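Local coordinates for acyl-CoA N-acyltransferases (NAT) superfamily protein (Arabidopsis thaliana, PDB 6TH0) that probably transfers the acetyl group of acetyl-CoA to N-terminal methionines of transmembrane proteins and to protein lysines, this chain being its GNAT acetyltransferase domain, at residues 20-23 with 24-28; 77-80 with 81-84. One frame throughout, in Å; residues are numbered along the deposited sequence.

Contact 1 of 2, residues 20-23 with 24-28. With ACO (acetyl coenzyme *a), chain C.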
loop_
_atom_site.group_PDB
_atom_site.type_symbol
_atom_site.label_atom_id
_atom_site.label_comp_id
_atom_site.label_asym_id
_atom_site.label_seq_id
_atom_site.Cartn_x
_atom_site.Cartn_y
_atom_site.Cartn_z
ATOM N N GLU A 20 -12.584 4.866 -6.125
ATOM C CA GLU A 20 -12.484 6.298 -5.880
ATOM C C GLU A 20 -13.296 6.670 -4.656
ATOM O O GLU A 20 -12.835 7.421 -3.792
ATOM C CB GLU A 20 -12.983 7.105 -7.073
ATOM C CG GLU A 20 -12.068 7.154 -8.282
ATOM C CD GLU A 20 -12.664 8.012 -9.384
ATOM O OE1 GLU A 20 -13.815 7.738 -9.792
ATOM O OE2 GLU A 20 -11.994 8.970 -9.826
ATOM N N GLN A 21 -14.490 6.101 -4.551
ATOM C CA GLN A 21 -15.406 6.463 -3.473
ATOM C C GLN A 21 -14.843 6.071 -2.109
ATOM O O GLN A 21 -14.867 6.872 -1.167
ATOM C CB GLN A 21 -16.752 5.797 -3.750
ATOM C CG GLN A 21 -17.749 5.792 -2.619
ATOM C CD GLN A 21 -18.417 4.436 -2.495
ATOM O OE1 GLN A 21 -17.984 3.589 -1.712
ATOM N NE2 GLN A 21 -19.460 4.212 -3.286
ATOM N N ILE A 22 -14.329 4.845 -1.983
ATOM C CA ILE A 22 -13.783 4.385 -0.708
ATOM C C ILE A 22 -12.541 5.187 -0.322
ATOM O O ILE A 22 -12.332 5.487 0.860
ATOM C CB ILE A 22 -13.512 2.871 -0.747
ATOM C CG1 ILE A 22 -13.325 2.340 0.684
ATOM C CG2 ILE A 22 -12.270 2.558 -1.605
ATOM C CD1 ILE A 22 -13.390 0.829 0.787
ATOM N N HIS A 23 -11.672 5.520 -1.288
ATOM C CA HIS A 23 -10.549 6.391 -0.953
ATOM C C HIS A 23 -11.027 7.721 -0.374
ATOM O O HIS A 23 -10.513 8.188 0.652
ATOM C CB HIS A 23 -9.656 6.624 -2.169
ATOM C CG HIS A 23 -8.650 5.534 -2.396
ATOM N ND1 HIS A 23 -8.990 4.289 -2.883
ATOM C CD2 HIS A 23 -7.311 5.500 -2.182
ATOM C CE1 HIS A 23 -7.903 3.542 -2.977
ATOM N NE2 HIS A 23 -6.869 4.252 -2.559
ATOM N N ARG A 24 -12.003 8.349 -1.026
ATOM C CA ARG A 24 -12.532 9.608 -0.524
ATOM C C ARG A 24 -13.087 9.433 0.881
ATOM O O ARG A 24 -12.938 10.317 1.738
ATOM C CB ARG A 24 -13.614 10.126 -1.474
ATOM C CG ARG A 24 -14.475 11.236 -0.903
ATOM C CD ARG A 24 -13.679 12.476 -0.529
ATOM N NE ARG A 24 -13.090 13.130 -1.693
ATOM C CZ ARG A 24 -12.607 14.368 -1.689
ATOM N NH1 ARG A 24 -12.646 15.096 -0.583
ATOM N NH2 ARG A 24 -12.086 14.878 -2.794
ATOM N N ASP A 25 -13.717 8.288 1.141
ATOM C CA ASP A 25 -14.439 8.145 2.399
ATOM C C ASP A 25 -13.518 7.780 3.563
ATOM O O ASP A 25 -13.773 8.207 4.697
ATOM C CB ASP A 25 -15.517 7.068 2.265
ATOM C CG ASP A 25 -16.728 7.518 1.472
ATOM O OD1 ASP A 25 -16.881 8.721 1.130
ATOM O OD2 ASP A 25 -17.589 6.649 1.212
ATOM N N ILE A 26 -12.470 6.982 3.329
ATOM C CA ILE A 26 -11.685 6.472 4.460
ATOM C C ILE A 26 -10.196 6.752 4.362
ATOM O O ILE A 26 -9.472 6.578 5.357
ATOM C CB ILE A 26 -11.915 4.962 4.684
ATOM C CG1 ILE A 26 -11.127 4.105 3.681
ATOM C CG2 ILE A 26 -13.422 4.617 4.631
ATOM C CD1 ILE A 26 -11.285 2.614 3.954
ATOM N N PHE A 27 -9.699 7.164 3.189
ATOM C CA PHE A 27 -8.262 7.363 3.106
ATOM C C PHE A 27 -7.940 8.846 3.208
ATOM O O PHE A 27 -8.371 9.637 2.355
ATOM C CB PHE A 27 -7.692 6.776 1.818
ATOM C CG PHE A 27 -6.214 6.582 1.894
ATOM C CD1 PHE A 27 -5.693 5.516 2.597
ATOM C CD2 PHE A 27 -5.344 7.504 1.337
ATOM C CE1 PHE A 27 -4.310 5.349 2.720
ATOM C CE2 PHE A 27 -3.986 7.346 1.459
ATOM C CZ PHE A 27 -3.469 6.268 2.153
ATOM N N PRO A 28 -7.136 9.255 4.195
ATOM C CA PRO A 28 -6.963 10.699 4.450
ATOM C C PRO A 28 -6.283 11.474 3.340
ATOM O O PRO A 28 -6.526 12.682 3.218
ATOM C CB PRO A 28 -6.117 10.725 5.733
ATOM C CG PRO A 28 -6.214 9.352 6.295
ATOM C CD PRO A 28 -6.392 8.431 5.158
HETATM N N1A ACO C . -9.964 -11.028 16.287
HETATM C C2A ACO C . -9.754 -9.844 16.957
HETATM N N3A ACO C . -8.938 -8.809 16.686
HETATM C C4A ACO C . -8.209 -9.020 15.522
HETATM C C5A ACO C . -8.317 -10.198 14.717
HETATM C C6A ACO C . -9.221 -11.189 15.147
HETATM N N6A ACO C . -9.370 -12.339 14.417
HETATM N N7A ACO C . -7.466 -10.133 13.606
HETATM C C8A ACO C . -6.855 -8.938 13.738
HETATM N N9A ACO C . -7.262 -8.234 14.872
HETATM C C1B ACO C . -6.802 -6.923 15.329
HETATM C C2B ACO C . -5.241 -6.668 15.099
HETATM O O2B ACO C . -4.523 -7.250 16.105
HETATM C C3B ACO C . -5.371 -5.085 15.298
HETATM O O3B ACO C . -5.574 -4.925 16.615
HETATM P P3B ACO C . -4.875 -3.351 17.264
HETATM O O7A ACO C . -5.910 -2.456 16.635
HETATM O O8A ACO C . -4.937 -3.527 18.772
HETATM O O9A ACO C . -3.527 -3.363 16.583
HETATM C C4B ACO C . -6.649 -4.751 14.455
HETATM O O4B ACO C . -7.540 -5.907 14.592
HETATM C C5B ACO C . -6.306 -4.430 12.989
HETATM O O5B ACO C . -5.553 -5.447 12.403
HETATM P P1A ACO C . -6.202 -5.799 10.928
HETATM O O1A ACO C . -7.589 -6.297 11.103
HETATM O O2A ACO C . -5.174 -6.595 10.174
HETATM O O3A ACO C . -6.360 -4.390 10.002
HETATM P P2A ACO C . -7.842 -3.982 9.600
HETATM O O4A ACO C . -8.387 -4.822 8.503
HETATM O O5A ACO C . -8.720 -3.603 10.763
HETATM O O6A ACO C . -7.618 -2.471 8.774
HETATM C CBP ACO C . -6.548 -0.320 8.624
HETATM C CCP ACO C . -6.580 -1.742 9.335
HETATM C CDP ACO C . -6.128 -0.545 7.190
HETATM C CEP ACO C . -5.561 0.608 9.335
HETATM C CAP ACO C . -8.003 0.213 8.719
HETATM O OAP ACO C . -8.314 0.616 10.050
HETATM C C9P ACO C . -8.297 1.412 7.823
HETATM O O9P ACO C . -8.782 1.253 6.724
HETATM N N8P ACO C . -8.072 2.679 8.321
HETATM C C7P ACO C . -8.344 3.907 7.502
HETATM C C6P ACO C . -7.409 3.983 6.331
HETATM C C5P ACO C . -6.034 4.129 6.880
HETATM O O5P ACO C . -5.744 4.768 7.880
HETATM N N4P ACO C . -5.034 3.475 6.189
HETATM C C3P ACO C . -3.692 3.610 6.753
HETATM C C2P ACO C . -2.684 3.529 5.662
HETATM S S1P ACO C . -1.005 3.736 6.433
HETATM C C ACO C . -0.939 5.522 6.305
HETATM O O ACO C . -1.059 6.252 7.259
HETATM C CH3 ACO C . -0.789 6.075 4.984
HETATM O O HOH W 1 -16.801 4.173 0.549
#
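Four i to i+4 backbone hydrogen bonds, from Arg24 N to Glu20 O through to Phe27 N to His23 O, carry helix 16-26 to its last turn; the final bond, 2.9 Å between Phe27 N and His23 O, reaches the carbonyl at a C=O...N angle of 136°, more bent than the three before it. Phe27 then leaves helical geometry. On the outer side, a water donates to Gln21 OE1 and, at 2.7 Å, to Asp25 OD2, bridging an amide and a carboxylate one turn apart whose planes are nearly parallel, though offset (15°); Gln21 OE1 also bonds Arg18. On the inner side, CG1 of Ile22 lies 3.9 Å from Ile26 CD1, which itself comes within 4.0 Å of O9P of acetyl-CoA. With an alanine in place of Ile26, a gap would probably open between Ile22 and the pantetheine arm, since the branch touching both would be lost. His23 CD2 lies 4.2 Å from Phe27 CB, with the two rings set obliquely, while the His23 nitrogens are engaged by Leu19 O and Thr99. Phe27 CG stands anti to its backbone N (chi1 -162°), and the far rim of the ring reaches the cofactor: CE1 is 3.8 Å from C2P, and CZ is 3.9 Å from the acetyl methyl carbon CH3. This helix end forms one wall of the acetyl-CoA pocket of the GNAT fold.

Contact 2 of 2, residues 77-80 with 81-84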
loop_
_atom_site.group_PDB
_atom_site.type_symbol
_atom_site.label_atom_id
_atom_site.label_comp_id
_atom_site.label_asym_id
_atom_site.label_seq_id
_atom_site.Cartn_x
_atom_site.Cartn_y
_atom_site.Cartn_z
ATOM N N SER A 77 14.917 6.028 -4.958
ATOM C CA SER A 77 14.052 6.053 -3.788
ATOM C C SER A 77 14.723 6.840 -2.673
ATOM O O SER A 77 15.948 6.991 -2.635
ATOM C CB SER A 77 13.750 4.634 -3.299
ATOM O OG SER A 77 14.912 4.075 -2.701
ATOM N N GLU A 78 13.905 7.312 -1.731
ATOM C CA GLU A 78 14.467 8.039 -0.604
ATOM C C GLU A 78 15.196 7.148 0.393
ATOM O O GLU A 78 15.856 7.680 1.290
ATOM C CB GLU A 78 13.360 8.794 0.126
ATOM C CG GLU A 78 12.418 7.887 0.872
ATOM C CD GLU A 78 11.140 8.594 1.283
ATOM O OE1 GLU A 78 10.334 8.930 0.387
ATOM O OE2 GLU A 78 10.944 8.802 2.502
ATOM N N ILE A 79 15.100 5.826 0.275
ATOM C CA ILE A 79 15.788 4.934 1.201
ATOM C C ILE A 79 17.005 4.299 0.545
ATOM O O ILE A 79 17.557 3.326 1.064
ATOM C CB ILE A 79 14.850 3.853 1.760
ATOM C CG1 ILE A 79 14.321 2.978 0.629
ATOM C CG2 ILE A 79 13.717 4.482 2.550
ATOM C CD1 ILE A 79 13.461 1.851 1.100
ATOM N N SER A 80 17.458 4.860 -0.574
ATOM C CA SER A 80 18.655 4.346 -1.217
ATOM C C SER A 80 19.840 4.385 -0.263
ATOM O O SER A 80 20.760 3.569 -0.378
ATOM C CB SER A 80 18.954 5.141 -2.487
ATOM O OG SER A 80 20.016 4.549 -3.200
ATOM N N ASP A 81 19.842 5.338 0.676
ATOM C CA ASP A 81 20.928 5.435 1.641
ATOM C C ASP A 81 20.963 4.241 2.584
ATOM O O ASP A 81 21.980 4.021 3.250
ATOM C CB ASP A 81 20.811 6.714 2.470
ATOM C CG ASP A 81 19.519 6.774 3.277
ATOM O OD1 ASP A 81 18.427 6.611 2.701
ATOM O OD2 ASP A 81 19.603 6.959 4.511
ATOM N N LEU A 82 19.882 3.472 2.661
ATOM C CA LEU A 82 19.809 2.372 3.614
ATOM C C LEU A 82 20.238 1.042 3.013
ATOM O O LEU A 82 20.349 0.055 3.752
ATOM C CB LEU A 82 18.375 2.234 4.133
ATOM C CG LEU A 82 17.705 3.429 4.806
ATOM C CD1 LEU A 82 16.293 3.038 5.165
ATOM C CD2 LEU A 82 18.484 3.872 6.041
ATOM N N ILE A 83 20.506 1.002 1.703
ATOM C CA ILE A 83 20.710 -0.237 0.956
ATOM C C ILE A 83 22.190 -0.488 0.700
ATOM O O ILE A 83 22.941 0.439 0.367
ATOM C CB ILE A 83 19.939 -0.183 -0.378
ATOM C CG1 ILE A 83 18.441 -0.130 -0.101
ATOM C CG2 ILE A 83 20.308 -1.348 -1.289
ATOM C CD1 ILE A 83 17.555 0.038 -1.345
ATOM N N ARG A 84 22.623 -1.725 0.908
ATOM C CA ARG A 84 23.970 -2.136 0.530
ATOM C C ARG A 84 23.865 -2.618 -0.906
ATOM O O ARG A 84 23.193 -3.619 -1.171
ATOM C CB ARG A 84 24.510 -3.229 1.451
ATOM C CG ARG A 84 25.010 -2.726 2.805
ATOM C CD ARG A 84 26.071 -3.649 3.389
ATOM N NE ARG A 84 25.540 -4.964 3.734
ATOM C CZ ARG A 84 25.589 -6.025 2.937
ATOM N NH1 ARG A 84 26.142 -5.929 1.738
ATOM N NH2 ARG A 84 25.080 -7.181 3.335
#
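Leu82 N gives its hydrogen to Ile79 O at 2.8 Å, with an N-H...O angle of 159°; the donor stands 55° out of the carbonyl plane. This i to i+3 bond is followed by a weak one of the same spacing, Ile83 N to Ser80 O at 3.3 Å, and preceded by the type I turn from Ser77 to Ser80, whose closing bond, Ser80 N to Ser77 O, is also weak. Ser77 OG adds a weak bond from Ile79 N. Two side chains meet along the turn: Leu82 CD1 comes obliquely against the branch point of Ile79, 3.8 Å from CB and 3.9 Å from CG2. With CG anti to the carbonyl carbon (chi1 -57°), Leu82 turns CD1 against Ile79; the backbone sets Leu82 CB 3.4 Å from Ile79 O. Ile83 CG1 approaches the same oxygen at 3.8 Å, giving it apolar neighbours beside its N-H partner. Ile79 also packs on Leu173 and Val175 of strand 167-177 and on Tyr133, whereas Leu82 touches Val155. The polar ends have partners elsewhere: Asp81 OD2 forms a salt bridge with Arg156, Ser80 OG bonds Tyr85 OH, and Glu78 OE2 bonds His135. The i to i+3 bonds, broken at Asp81 N (4.7 Å from Glu78 O), mark a type I turn running into a short 3-10 segment, within the loop between strands 63-73 and 93-102 and laid against the sheet.

From the N terminus, the chain passes strand 6-10 and enters helix 16-26, whose last turn is contact 1; helix 33-41 and strands 45-52 and 63-73 follow before contact 2 arises in the loop leading to strand 93-102. Each contact closes within its own continuous run, so the two lie in series, neither nested nor crossed. The centres of contact 1 and contact 2 are about 31 Å apart, on opposite sides of the chain's centre, and the nearest atoms of contact 1 and contact 2 remain about 14 Å apart. Contact 1 joins the helix to strand 63-73 and the acetyl-CoA site, while contact 2 joins the connecting loop to strands 129-137, 153-164 and 167-177, away from the annotated sites.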